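Local coordinates for protein NAD(FAD)-dependent dehydrogenase, NirB-family (N-terminal domain) (Clostridium acetobutylicum, PDB 3KLJ) that passes electrons from NADH through its bound FAD to rubredoxin, as an intermediate step in the chain that serves oxygen detoxification in this anaerobe, at residues F84-D89 with L94-S99; Y105-I110 with L289-E294; I110-I115 with L233-D238. One frame throughout, in Å; residues are numbered along the deposited sequence.

Interaction 1. Residues F84-D89 with L94-S99; sequences FATSID and LVTLKS. With FAD (flavin-adenine dinucleotide), chain B.
The Phe84 ring carries the adenine amino nitrogen of FAD on one face, offset toward the rim, with N6A 3.2 Å from CE1; at its edge, in the ring plane, lies the methyl CG2 of Thr86. Chi1 of -175° turns the ring away from the Phe84 nitrogen, while Phe84 O accepts from Lys98 N at 2.7 Å. Ala85 then reads the adenine edge with its backbone: Ala85 N donates to FAD N1A at 3.0 Å, and Ala85 O accepts from N6A at 2.9 Å. Its small CB fits between Val95 CG1, at 3.7 Å, and the adenine.

A classic beta bulge follows, Thr86 and Ser87 both facing Thr96. Thr96 O takes a nearly linear bond from Thr86 N (2.7 Å, 170° at the hydrogen), another from Ser87 N and a third from Thr86 OG1, which comes from above the carbonyl plane at 3.1 Å. Past the bulge, regular antiparallel pairing links Asp89 with Leu94.

Strand 94-97 is the middle of a three-stranded antiparallel sheet, between 85-89 and 102-104. Ile88 and Val95 turn their branched side chains onto Leu108 of strand 107-110, and Val95 also meets Leu13 of strand 12-15.

Interaction 2. Residues Y105-I110 with L289-E294; sequences YEKLII and LNACGE
Lys107 lays its aliphatic chain against the C-terminal end of helix 277-291, with CD 3.3 Å from Ala291 O. Its CB faces the helix, and the bend at chi2 (107°) carries the rest of the chain along that carbonyl toward a water. NZ donates weakly to the water at 3.3 Å, and the water in turn donates to Asn290 O at 2.6 Å. A long, flexible lysine suits this position: methylenes cover the helix end while the amine reaches a water, and its charge would probably be favoured near the carbonyls there.

Leu108, next along, points to the other side of the sheet, where it packs on Leu13 of strand 12-15. Ile109 returns to the helix side. With CG1 beside its backbone nitrogen (chi1 -61°), the extended branch brings CD1 end-on to Ala291 CB at 3.8 Å. Alanine, with a single methyl, lets helix and strand come close; the two nearest CA atoms, Lys107 and Ala291, are 6.1 Å apart.

The helix stops just here. Gly293, with a phi of 83°, is the C-prime residue of a Schellman motif: Glu294 N bonds to Leu289 O at 2.9 Å and Gly293 N to Asn290 O at 2.8 Å. Asn290 O thus serves both the turn and the water. Cys292, just before the glycine, forms a disulfide with Cys32. Helix on one face of the parallel sheet and three-stranded antiparallel layer on the other are the layering of the FAD-binding domain in glutathione-reductase-type flavoproteins.

Interaction 3. Residues I110-I115 with L233-D238; sequences IASGSI and LDFIKD. With FAD (flavin-adenine dinucleotide), chain B.
Ser112 OG is hydrogen-bonded to Asn232 O, just before 233-238, and abuts the edge of the Phe235 ring, near the ring plane, 3.2 Å from CZ. A chi1 of 54° places the hydroxyl between the backbone nitrogen and the carbonyl carbon, pointed at the 233-238 loop. Serine suits the place because its hydroxyl can bond to a backbone carbonyl while CB still packs against the ring. Since the hydroxyl proton goes to Asn232, the oxygen probably turns electron density toward the ring edge, a mildly favourable contact.

Ile110, two residues earlier at the end of strand 107-110, reaches the same edge. Its CG2 methyl meets Phe235 CZ at 3.6 Å, and the two side chains slide past each other in opposite directions. Its other branch ends at CD1, 4.4 Å from Ile236 CG2, a looser apolar contact. Phe235 and Ile236 belong to the 3-10 turn 234-236, in which Ile236 N bonds to Leu233 O at 3.1 Å; this tight turn directs both side chains at the strand end.

The far side of 110-115 faces the cofactor. Gly113, at a phi of 58°, brings CA within 3.1 Å of FAD O3P, so the diphosphate passes where a side chain would stand. Ser112 O lies 3.2 Å from C8A of the adenine, and Phe235 CD1 lies 3.6 Å from its N6A. Next to them, Ser114 OG bonds to OD1 of Asp265, a residue whose OD2 is hydrogen-bonded to FAD.

No hydrogen bond joins the two segments directly. Across them the contact is apolar fit, with the Ser112 and Gly113 bonds to Asn232 beside it, so shape and neighbouring hydrogen bonds, more than charge, probably set the loop against the adenine.

From the N terminus, interaction 1 comes first and closes a short hairpin whose turn is four residues long, completed before the others begin. Strand 107-110 then opens interaction 2, which waits for the end of helix 277-291 and so closes a loop of 178 residues. Interaction 3 nests inside that loop, starting at the shared Ile110 and closing at 233-238 after the chain has made the NADH-binding domain and returned. The hairpin also touches interaction 3, Ile88 meeting Ile110 and Phe235. Together the contacts join the antiparallel layer, parallel sheet and helix of the FAD-binding domain, interactions 1 and 3 both bordering the cofactor's adenine.

Interaction 1. Residues F84-D89 with L94-S99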
loop_
_atom_site.group_PDB
_atom_site.type_symbol
_atom_site.label_atom_id
_atom_site.label_comp_id
_atom_site.label_asym_id
_atom_site.label_seq_id
_atom_site.Cartn_x
_atom_site.Cartn_y
_atom_site.Cartn_z
ATOM N N PHE A 84 -20.045 -5.872 7.327
ATOM C CA PHE A 84 -19.001 -6.720 6.778
ATOM C C PHE A 84 -19.643 -7.801 5.909
ATOM O O PHE A 84 -20.478 -8.569 6.388
ATOM C CB PHE A 84 -18.219 -7.339 7.951
ATOM C CG PHE A 84 -17.023 -8.163 7.547
ATOM C CD1 PHE A 84 -15.771 -7.566 7.380
ATOM C CD2 PHE A 84 -17.132 -9.544 7.379
ATOM C CE1 PHE A 84 -14.649 -8.327 7.021
ATOM C CE2 PHE A 84 -16.013 -10.315 7.013
ATOM C CZ PHE A 84 -14.775 -9.705 6.839
ATOM N N ALA A 85 -19.268 -7.843 4.630
ATOM C CA ALA A 85 -19.704 -8.909 3.728
ATOM C C ALA A 85 -18.919 -10.176 4.037
ATOM O O ALA A 85 -17.699 -10.129 4.204
ATOM C CB ALA A 85 -19.511 -8.503 2.280
ATOM N N THR A 86 -19.631 -11.295 4.142
ATOM C CA THR A 86 -19.018 -12.586 4.451
ATOM C C THR A 86 -19.139 -13.562 3.287
ATOM O O THR A 86 -18.330 -14.478 3.174
ATOM C CB THR A 86 -19.652 -13.262 5.702
ATOM O OG1 THR A 86 -21.076 -13.224 5.594
ATOM C CG2 THR A 86 -19.221 -12.559 6.988
ATOM N N SER A 87 -20.148 -13.360 2.441
ATOM C CA SER A 87 -20.477 -14.288 1.351
ATOM C C SER A 87 -20.939 -13.552 0.105
ATOM O O SER A 87 -21.532 -12.475 0.198
ATOM C CB SER A 87 -21.599 -15.244 1.776
ATOM O OG SER A 87 -21.090 -16.472 2.244
ATOM N N ILE A 88 -20.670 -14.151 -1.054
ATOM C CA ILE A 88 -21.226 -13.700 -2.327
ATOM C C ILE A 88 -21.893 -14.888 -3.025
ATOM O O ILE A 88 -21.297 -15.962 -3.141
ATOM C CB ILE A 88 -20.159 -13.078 -3.284
ATOM C CG1 ILE A 88 -19.406 -11.926 -2.621
ATOM C CG2 ILE A 88 -20.828 -12.569 -4.567
ATOM C CD1 ILE A 88 -18.151 -11.487 -3.395
ATOM N N ASP A 89 -23.129 -14.677 -3.473
ATOM C CA ASP A 89 -23.865 -15.633 -4.300
ATOM C C ASP A 89 -24.082 -15.021 -5.697
ATOM O O ASP A 89 -25.102 -14.377 -5.952
ATOM C CB ASP A 89 -25.188 -15.994 -3.610
ATOM C CG ASP A 89 -26.087 -16.882 -4.452
ATOM O OD1 ASP A 89 -27.236 -17.092 -4.020
ATOM O OD2 ASP A 89 -25.670 -17.373 -5.527
ATOM N N LEU A 94 -26.608 -11.952 -4.748
ATOM C CA LEU A 94 -26.858 -11.637 -3.346
ATOM C C LEU A 94 -25.549 -11.644 -2.571
ATOM O O LEU A 94 -24.746 -12.575 -2.698
ATOM C CB LEU A 94 -27.842 -12.637 -2.716
ATOM C CG LEU A 94 -29.276 -12.796 -3.255
ATOM C CD1 LEU A 94 -29.992 -13.960 -2.569
ATOM C CD2 LEU A 94 -30.092 -11.529 -3.083
ATOM N N VAL A 95 -25.337 -10.600 -1.776
ATOM C CA VAL A 95 -24.200 -10.535 -0.876
ATOM C C VAL A 95 -24.701 -10.720 0.554
ATOM O O VAL A 95 -25.658 -10.065 0.976
ATOM C CB VAL A 95 -23.424 -9.203 -1.050
ATOM C CG1 VAL A 95 -22.415 -8.997 0.070
ATOM C CG2 VAL A 95 -22.720 -9.182 -2.411
ATOM N N THR A 96 -24.070 -11.632 1.288
ATOM C CA THR A 96 -24.455 -11.896 2.674
ATOM C C THR A 96 -23.501 -11.190 3.621
ATOM O O THR A 96 -22.278 -11.330 3.514
ATOM C CB THR A 96 -24.470 -13.401 2.996
ATOM O OG1 THR A 96 -25.295 -14.083 2.047
ATOM C CG2 THR A 96 -25.015 -13.648 4.391
ATOM N N LEU A 97 -24.081 -10.433 4.545
ATOM C CA LEU A 97 -23.330 -9.723 5.562
ATOM C C LEU A 97 -23.177 -10.549 6.839
ATOM O O LEU A 97 -23.803 -11.608 6.993
ATOM C CB LEU A 97 -23.999 -8.377 5.870
ATOM C CG LEU A 97 -24.269 -7.463 4.669
ATOM C CD1 LEU A 97 -25.310 -6.402 5.008
ATOM C CD2 LEU A 97 -22.983 -6.825 4.143
ATOM N N LYS A 98 -22.340 -10.047 7.746
ATOM C CA LYS A 98 -22.094 -10.664 9.049
ATOM C C LYS A 98 -23.391 -10.839 9.858
ATOM O O LYS A 98 -23.621 -11.898 10.449
ATOM C CB LYS A 98 -21.059 -9.841 9.836
ATOM C CG LYS A 98 -20.612 -10.477 11.156
ATOM C CD LYS A 98 -19.687 -11.667 10.923
ATOM C CE LYS A 98 -19.601 -12.542 12.158
ATOM N NZ LYS A 98 -18.550 -13.583 12.015
ATOM N N SER A 99 -24.238 -9.809 9.851
ATOM C CA SER A 99 -25.544 -9.837 10.531
ATOM C C SER A 99 -26.495 -10.934 10.037
ATOM O O SER A 99 -27.439 -11.305 10.741
ATOM C CB SER A 99 -26.228 -8.465 10.438
ATOM O OG SER A 99 -26.214 -7.952 9.112
HETATM P PA FAD B . -8.593 0.092 1.569
HETATM O O1A FAD B . -7.999 -0.968 2.457
HETATM O O2A FAD B . -7.997 1.458 1.809
HETATM O O5B FAD B . -10.175 0.140 1.778
HETATM C C5B FAD B . -10.947 -1.047 1.759
HETATM C C4B FAD B . -12.101 -0.916 2.753
HETATM O O4B FAD B . -12.954 -2.055 2.650
HETATM C C3B FAD B . -11.591 -0.879 4.191
HETATM O O3B FAD B . -12.162 0.235 4.858
HETATM C C2B FAD B . -12.049 -2.187 4.808
HETATM O O2B FAD B . -12.428 -2.045 6.159
HETATM C C1B FAD B . -13.250 -2.549 3.945
HETATM N N9A FAD B . -13.540 -3.994 3.910
HETATM C C8A FAD B . -12.644 -5.028 3.941
HETATM N N7A FAD B . -13.330 -6.194 3.887
HETATM C C5A FAD B . -14.649 -5.923 3.814
HETATM C C6A FAD B . -15.776 -6.743 3.746
HETATM N N6A FAD B . -15.673 -8.045 4.019
HETATM N N1A FAD B . -17.027 -6.155 3.689
HETATM C C2A FAD B . -17.163 -4.779 3.698
HETATM N N3A FAD B . -16.041 -3.975 3.777
HETATM C C4A FAD B . -14.799 -4.540 3.829
HETATM N N1 FAD B . -0.059 3.966 -0.740
HETATM C C2 FAD B . 0.710 4.781 -1.543
HETATM O O2 FAD B . 0.559 4.748 -2.752
HETATM N N3 FAD B . 1.627 5.655 -0.995
HETATM C C4 FAD B . 1.793 5.706 0.369
HETATM O O4 FAD B . 2.632 6.488 0.826
HETATM C C4X FAD B . 1.029 4.873 1.199
HETATM N N5 FAD B . 1.170 4.913 2.578
HETATM C C5X FAD B . 0.409 4.093 3.389
HETATM C C6 FAD B . 0.562 4.134 4.781
HETATM C C7 FAD B . -0.228 3.302 5.591
HETATM C C7M FAD B . -0.067 3.341 7.083
HETATM C C8 FAD B . -1.151 2.431 5.013
HETATM C C8M FAD B . -2.007 1.521 5.858
HETATM C C9 FAD B . -1.292 2.392 3.631
HETATM C C9A FAD B . -0.519 3.223 2.815
HETATM N N10 FAD B . -0.672 3.184 1.430
HETATM C C10 FAD B . 0.097 4.006 0.628
HETATM C "C1'" FAD B . -1.646 2.238 0.809
HETATM C "C2'" FAD B . -2.959 2.900 0.450
HETATM O "O2'" FAD B . -3.590 3.316 1.644
HETATM C "C3'" FAD B . -3.802 1.863 -0.266
HETATM O "O3'" FAD B . -3.204 1.545 -1.509
HETATM C "C4'" FAD B . -5.226 2.323 -0.524
HETATM O "O4'" FAD B . -5.859 2.694 0.694
HETATM C "C5'" FAD B . -6.001 1.163 -1.136
HETATM O "O5'" FAD B . -7.352 1.543 -1.186
HETATM P P FAD B . -8.480 0.427 -1.292
HETATM O O1P FAD B . -9.833 1.113 -1.389
HETATM O O2P FAD B . -8.191 -0.538 -2.415
HETATM O O3P FAD B . -8.359 -0.436 0.067
#

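Interaction 2. Residues Y105-I110 with L289-E294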
loop_
_atom_site.group_PDB
_atom_site.type_symbol
_atom_site.label_atom_id
_atom_site.label_comp_id
_atom_site.label_asym_id
_atom_site.label_seq_id
_atom_site.Cartn_x
_atom_site.Cartn_y
_atom_site.Cartn_z
ATOM N N TYR A 105 -27.909 -7.092 -5.756
ATOM C CA TYR A 105 -27.268 -6.119 -6.631
ATOM C C TYR A 105 -27.555 -6.439 -8.090
ATOM O O TYR A 105 -27.926 -7.561 -8.410
ATOM C CB TYR A 105 -25.748 -6.113 -6.398
ATOM C CG TYR A 105 -25.045 -7.416 -6.743
ATOM C CD1 TYR A 105 -24.675 -7.701 -8.060
ATOM C CD2 TYR A 105 -24.745 -8.358 -5.754
ATOM C CE1 TYR A 105 -24.033 -8.885 -8.390
ATOM C CE2 TYR A 105 -24.096 -9.550 -6.075
ATOM C CZ TYR A 105 -23.745 -9.801 -7.397
ATOM O OH TYR A 105 -23.111 -10.970 -7.746
ATOM N N GLU A 106 -27.357 -5.457 -8.969
ATOM C CA GLU A 106 -27.311 -5.714 -10.410
ATOM C C GLU A 106 -25.835 -5.819 -10.818
ATOM O O GLU A 106 -25.453 -6.686 -11.606
ATOM C CB GLU A 106 -28.022 -4.613 -11.203
ATOM C CG GLU A 106 -29.465 -4.342 -10.770
ATOM C CD GLU A 106 -30.204 -3.387 -11.708
ATOM O OE1 GLU A 106 -29.616 -2.990 -12.742
ATOM O OE2 GLU A 106 -31.373 -3.033 -11.415
ATOM N N LYS A 107 -25.016 -4.921 -10.277
ATOM C CA LYS A 107 -23.562 -4.999 -10.416
ATOM C C LYS A 107 -22.856 -4.894 -9.069
ATOM O O LYS A 107 -23.267 -4.113 -8.201
ATOM C CB LYS A 107 -23.047 -3.914 -11.359
ATOM C CG LYS A 107 -22.890 -4.395 -12.781
ATOM C CD LYS A 107 -23.930 -3.848 -13.693
ATOM C CE LYS A 107 -23.621 -4.301 -15.108
ATOM N NZ LYS A 107 -24.605 -3.736 -16.062
ATOM N N LEU A 108 -21.802 -5.693 -8.906
ATOM C CA LEU A 108 -21.024 -5.733 -7.680
ATOM C C LEU A 108 -19.595 -5.273 -7.948
ATOM O O LEU A 108 -18.917 -5.797 -8.840
ATOM C CB LEU A 108 -21.021 -7.154 -7.084
ATOM C CG LEU A 108 -20.245 -7.383 -5.776
ATOM C CD1 LEU A 108 -20.852 -6.592 -4.616
ATOM C CD2 LEU A 108 -20.142 -8.858 -5.408
ATOM N N ILE A 109 -19.137 -4.290 -7.180
ATOM C CA ILE A 109 -17.751 -3.849 -7.275
ATOM C C ILE A 109 -17.045 -4.206 -5.974
ATOM O O ILE A 109 -17.404 -3.685 -4.909
ATOM C CB ILE A 109 -17.663 -2.335 -7.529
ATOM C CG1 ILE A 109 -18.361 -1.976 -8.855
ATOM C CG2 ILE A 109 -16.211 -1.861 -7.500
ATOM C CD1 ILE A 109 -18.460 -0.478 -9.110
ATOM N N ILE A 110 -16.070 -5.106 -6.055
ATOM C CA ILE A 110 -15.298 -5.520 -4.871
ATOM C C ILE A 110 -14.071 -4.623 -4.672
ATOM O O ILE A 110 -13.134 -4.615 -5.490
ATOM C CB ILE A 110 -14.862 -7.010 -4.956
ATOM C CG1 ILE A 110 -16.078 -7.918 -5.132
ATOM C CG2 ILE A 110 -14.062 -7.407 -3.710
ATOM C CD1 ILE A 110 -15.728 -9.375 -5.527
ATOM N N LEU A 289 -17.267 3.191 -13.754
ATOM C CA LEU A 289 -17.600 3.533 -15.143
ATOM C C LEU A 289 -18.132 2.332 -15.927
ATOM O O LEU A 289 -19.143 2.437 -16.631
ATOM C CB LEU A 289 -16.353 4.100 -15.845
ATOM C CG LEU A 289 -16.135 5.603 -16.125
ATOM C CD1 LEU A 289 -17.059 6.593 -15.365
ATOM C CD2 LEU A 289 -14.657 5.983 -15.951
ATOM N N ASN A 290 -17.443 1.196 -15.811
ATOM C CA ASN A 290 -17.837 -0.033 -16.508
ATOM C C ASN A 290 -19.138 -0.614 -15.950
ATOM O O ASN A 290 -20.007 -1.051 -16.711
ATOM C CB ASN A 290 -16.716 -1.075 -16.442
ATOM C CG ASN A 290 -15.689 -0.910 -17.549
ATOM O OD1 ASN A 290 -15.870 -1.411 -18.665
ATOM N ND2 ASN A 290 -14.599 -0.243 -17.243
ATOM N N ALA A 291 -19.266 -0.598 -14.620
ATOM C CA ALA A 291 -20.483 -1.044 -13.934
ATOM C C ALA A 291 -21.711 -0.247 -14.387
ATOM O O ALA A 291 -22.841 -0.745 -14.326
ATOM C CB ALA A 291 -20.314 -0.943 -12.441
ATOM N N CYS A 292 -21.474 0.974 -14.856
ATOM C CA CYS A 292 -22.539 1.807 -15.404
ATOM C C CYS A 292 -22.587 1.757 -16.937
ATOM O O CYS A 292 -23.236 2.581 -17.579
ATOM C CB CYS A 292 -22.415 3.242 -14.903
ATOM S SG CYS A 292 -23.977 4.125 -14.979
ATOM N N GLY A 293 -21.909 0.772 -17.519
ATOM C CA GLY A 293 -21.994 0.518 -18.961
ATOM C C GLY A 293 -21.114 1.362 -19.866
ATOM O O GLY A 293 -21.419 1.528 -21.047
ATOM N N GLU A 294 -20.022 1.889 -19.321
ATOM C CA GLU A 294 -19.036 2.623 -20.107
ATOM C C GLU A 294 -17.720 1.837 -20.120
ATOM O O GLU A 294 -17.048 1.716 -19.080
ATOM C CB GLU A 294 -18.835 4.013 -19.506
ATOM C CG GLU A 294 -18.127 4.983 -20.416
ATOM C CD GLU A 294 -17.654 6.209 -19.676
ATOM O OE1 GLU A 294 -18.509 7.022 -19.256
ATOM O OE2 GLU A 294 -16.423 6.360 -19.522
HETATM O O HOH W 1 -21.664 -2.960 -17.367
#

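Interaction 3. Residues I110-I115 with L233-D238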
loop_
_atom_site.group_PDB
_atom_site.type_symbol
_atom_site.label_atom_id
_atom_site.label_comp_id
_atom_site.label_asym_id
_atom_site.label_seq_id
_atom_site.Cartn_x
_atom_site.Cartn_y
_atom_site.Cartn_z
ATOM N N ILE A 110 -16.070 -5.106 -6.055
ATOM C CA ILE A 110 -15.298 -5.520 -4.871
ATOM C C ILE A 110 -14.071 -4.623 -4.672
ATOM O O ILE A 110 -13.134 -4.615 -5.490
ATOM C CB ILE A 110 -14.862 -7.010 -4.956
ATOM C CG1 ILE A 110 -16.078 -7.918 -5.132
ATOM C CG2 ILE A 110 -14.062 -7.407 -3.710
ATOM C CD1 ILE A 110 -15.728 -9.375 -5.527
ATOM N N ALA A 111 -14.084 -3.876 -3.570
ATOM C CA ALA A 111 -13.045 -2.901 -3.270
ATOM C C ALA A 111 -12.625 -3.040 -1.794
ATOM O O ALA A 111 -12.560 -2.063 -1.048
ATOM C CB ALA A 111 -13.559 -1.491 -3.582
ATOM N N SER A 112 -12.347 -4.278 -1.390
ATOM C CA SER A 112 -12.165 -4.626 0.024
ATOM C C SER A 112 -10.723 -4.459 0.512
ATOM O O SER A 112 -10.405 -4.835 1.635
ATOM C CB SER A 112 -12.628 -6.059 0.262
ATOM O OG SER A 112 -11.965 -6.932 -0.641
ATOM N N GLY A 113 -9.856 -3.895 -0.327
ATOM C CA GLY A 113 -8.502 -3.538 0.097
ATOM C C GLY A 113 -7.623 -4.661 0.639
ATOM O O GLY A 113 -7.648 -5.789 0.136
ATOM N N SER A 114 -6.832 -4.337 1.658
ATOM C CA SER A 114 -5.829 -5.260 2.177
ATOM C C SER A 114 -5.998 -5.567 3.661
ATOM O O SER A 114 -6.743 -4.896 4.368
ATOM C CB SER A 114 -4.413 -4.698 1.941
ATOM O OG SER A 114 -4.161 -4.527 0.559
ATOM N N ILE A 115 -5.262 -6.578 4.111
ATOM C CA ILE A 115 -5.204 -6.962 5.506
ATOM C C ILE A 115 -3.728 -7.160 5.892
ATOM O O ILE A 115 -2.964 -7.786 5.156
ATOM C CB ILE A 115 -6.076 -8.217 5.812
ATOM C CG1 ILE A 115 -6.115 -8.492 7.327
ATOM C CG2 ILE A 115 -5.613 -9.449 5.004
ATOM C CD1 ILE A 115 -7.335 -9.323 7.788
ATOM N N LEU A 233 -9.730 -10.823 0.938
ATOM C CA LEU A 233 -10.685 -11.458 0.021
ATOM C C LEU A 233 -11.278 -12.805 0.477
ATOM O O LEU A 233 -11.790 -13.560 -0.356
ATOM C CB LEU A 233 -10.048 -11.604 -1.378
ATOM C CG LEU A 233 -8.628 -12.207 -1.467
ATOM C CD1 LEU A 233 -8.590 -13.659 -0.941
ATOM C CD2 LEU A 233 -8.068 -12.144 -2.891
ATOM N N ASP A 234 -11.243 -13.103 1.777
ATOM C CA ASP A 234 -11.765 -14.372 2.301
ATOM C C ASP A 234 -13.225 -14.621 1.920
ATOM O O ASP A 234 -13.634 -15.763 1.725
ATOM C CB ASP A 234 -11.613 -14.449 3.823
ATOM C CG ASP A 234 -11.784 -15.863 4.353
ATOM O OD1 ASP A 234 -11.071 -16.765 3.865
ATOM O OD2 ASP A 234 -12.629 -16.076 5.247
ATOM N N PHE A 235 -14.008 -13.545 1.811
ATOM C CA PHE A 235 -15.439 -13.639 1.451
ATOM C C PHE A 235 -15.731 -14.192 0.038
ATOM O O PHE A 235 -16.882 -14.457 -0.284
ATOM C CB PHE A 235 -16.143 -12.288 1.644
ATOM C CG PHE A 235 -15.502 -11.167 0.886
ATOM C CD1 PHE A 235 -14.523 -10.391 1.480
ATOM C CD2 PHE A 235 -15.863 -10.905 -0.434
ATOM C CE1 PHE A 235 -13.902 -9.359 0.767
ATOM C CE2 PHE A 235 -15.248 -9.881 -1.151
ATOM C CZ PHE A 235 -14.274 -9.108 -0.549
ATOM N N ILE A 236 -14.709 -14.354 -0.805
ATOM C CA ILE A 236 -14.923 -14.963 -2.134
ATOM C C ILE A 236 -14.757 -16.486 -2.139
ATOM O O ILE A 236 -15.036 -17.126 -3.150
ATOM C CB ILE A 236 -14.010 -14.347 -3.267
ATOM C CG1 ILE A 236 -12.562 -14.862 -3.163
ATOM C CG2 ILE A 236 -14.116 -12.828 -3.298
ATOM C CD1 ILE A 236 -11.711 -14.640 -4.422
ATOM N N LYS A 237 -14.318 -17.046 -1.008
ATOM C CA LYS A 237 -13.877 -18.459 -0.895
ATOM C C LYS A 237 -14.776 -19.547 -1.507
ATOM O O LYS A 237 -14.274 -20.576 -1.983
ATOM C CB LYS A 237 -13.567 -18.827 0.569
ATOM C CG LYS A 237 -14.773 -18.805 1.504
ATOM C CD LYS A 237 -14.579 -19.700 2.733
ATOM C CE LYS A 237 -14.047 -18.916 3.928
ATOM N NZ LYS A 237 -15.008 -17.870 4.392
ATOM N N ASP A 238 -16.088 -19.324 -1.479
ATOM C CA ASP A 238 -17.021 -20.328 -1.992
ATOM C C ASP A 238 -17.391 -20.109 -3.460
ATOM O O ASP A 238 -18.047 -20.951 -4.069
ATOM C CB ASP A 238 -18.277 -20.399 -1.119
ATOM C CG ASP A 238 -18.051 -21.178 0.164
ATOM O OD1 ASP A 238 -16.959 -21.765 0.327
ATOM O OD2 ASP A 238 -18.972 -21.208 1.009
HETATM P PA FAD B . -8.593 0.092 1.569
HETATM O O1A FAD B . -7.999 -0.968 2.457
HETATM O O2A FAD B . -7.997 1.458 1.809
HETATM O O5B FAD B . -10.175 0.140 1.778
HETATM C C5B FAD B . -10.947 -1.047 1.759
HETATM C C4B FAD B . -12.101 -0.916 2.753
HETATM O O4B FAD B . -12.954 -2.055 2.650
HETATM C C3B FAD B . -11.591 -0.879 4.191
HETATM O O3B FAD B . -12.162 0.235 4.858
HETATM C C2B FAD B . -12.049 -2.187 4.808
HETATM O O2B FAD B . -12.428 -2.045 6.159
HETATM C C1B FAD B . -13.250 -2.549 3.945
HETATM N N9A FAD B . -13.540 -3.994 3.910
HETATM C C8A FAD B . -12.644 -5.028 3.941
HETATM N N7A FAD B . -13.330 -6.194 3.887
HETATM C C5A FAD B . -14.649 -5.923 3.814
HETATM C C6A FAD B . -15.776 -6.743 3.746
HETATM N N6A FAD B . -15.673 -8.045 4.019
HETATM N N1A FAD B . -17.027 -6.155 3.689
HETATM C C2A FAD B . -17.163 -4.779 3.698
HETATM N N3A FAD B . -16.041 -3.975 3.777
HETATM C C4A FAD B . -14.799 -4.540 3.829
HETATM N N1 FAD B . -0.059 3.966 -0.740
HETATM C C2 FAD B . 0.710 4.781 -1.543
HETATM O O2 FAD B . 0.559 4.748 -2.752
HETATM N N3 FAD B . 1.627 5.655 -0.995
HETATM C C4 FAD B . 1.793 5.706 0.369
HETATM O O4 FAD B . 2.632 6.488 0.826
HETATM C C4X FAD B . 1.029 4.873 1.199
HETATM N N5 FAD B . 1.170 4.913 2.578
HETATM C C5X FAD B . 0.409 4.093 3.389
HETATM C C6 FAD B . 0.562 4.134 4.781
HETATM C C7 FAD B . -0.228 3.302 5.591
HETATM C C7M FAD B . -0.067 3.341 7.083
HETATM C C8 FAD B . -1.151 2.431 5.013
HETATM C C8M FAD B . -2.007 1.521 5.858
HETATM C C9 FAD B . -1.292 2.392 3.631
HETATM C C9A FAD B . -0.519 3.223 2.815
HETATM N N10 FAD B . -0.672 3.184 1.430
HETATM C C10 FAD B . 0.097 4.006 0.628
HETATM C "C1'" FAD B . -1.646 2.238 0.809
HETATM C "C2'" FAD B . -2.959 2.900 0.450
HETATM O "O2'" FAD B . -3.590 3.316 1.644
HETATM C "C3'" FAD B . -3.802 1.863 -0.266
HETATM O "O3'" FAD B . -3.204 1.545 -1.509
HETATM C "C4'" FAD B . -5.226 2.323 -0.524
HETATM O "O4'" FAD B . -5.859 2.694 0.694
HETATM C "C5'" FAD B . -6.001 1.163 -1.136
HETATM O "O5'" FAD B . -7.352 1.543 -1.186
HETATM P P FAD B . -8.480 0.427 -1.292
HETATM O O1P FAD B . -9.833 1.113 -1.389
HETATM O O2P FAD B . -8.191 -0.538 -2.415
HETATM O O3P FAD B . -8.359 -0.436 0.067
#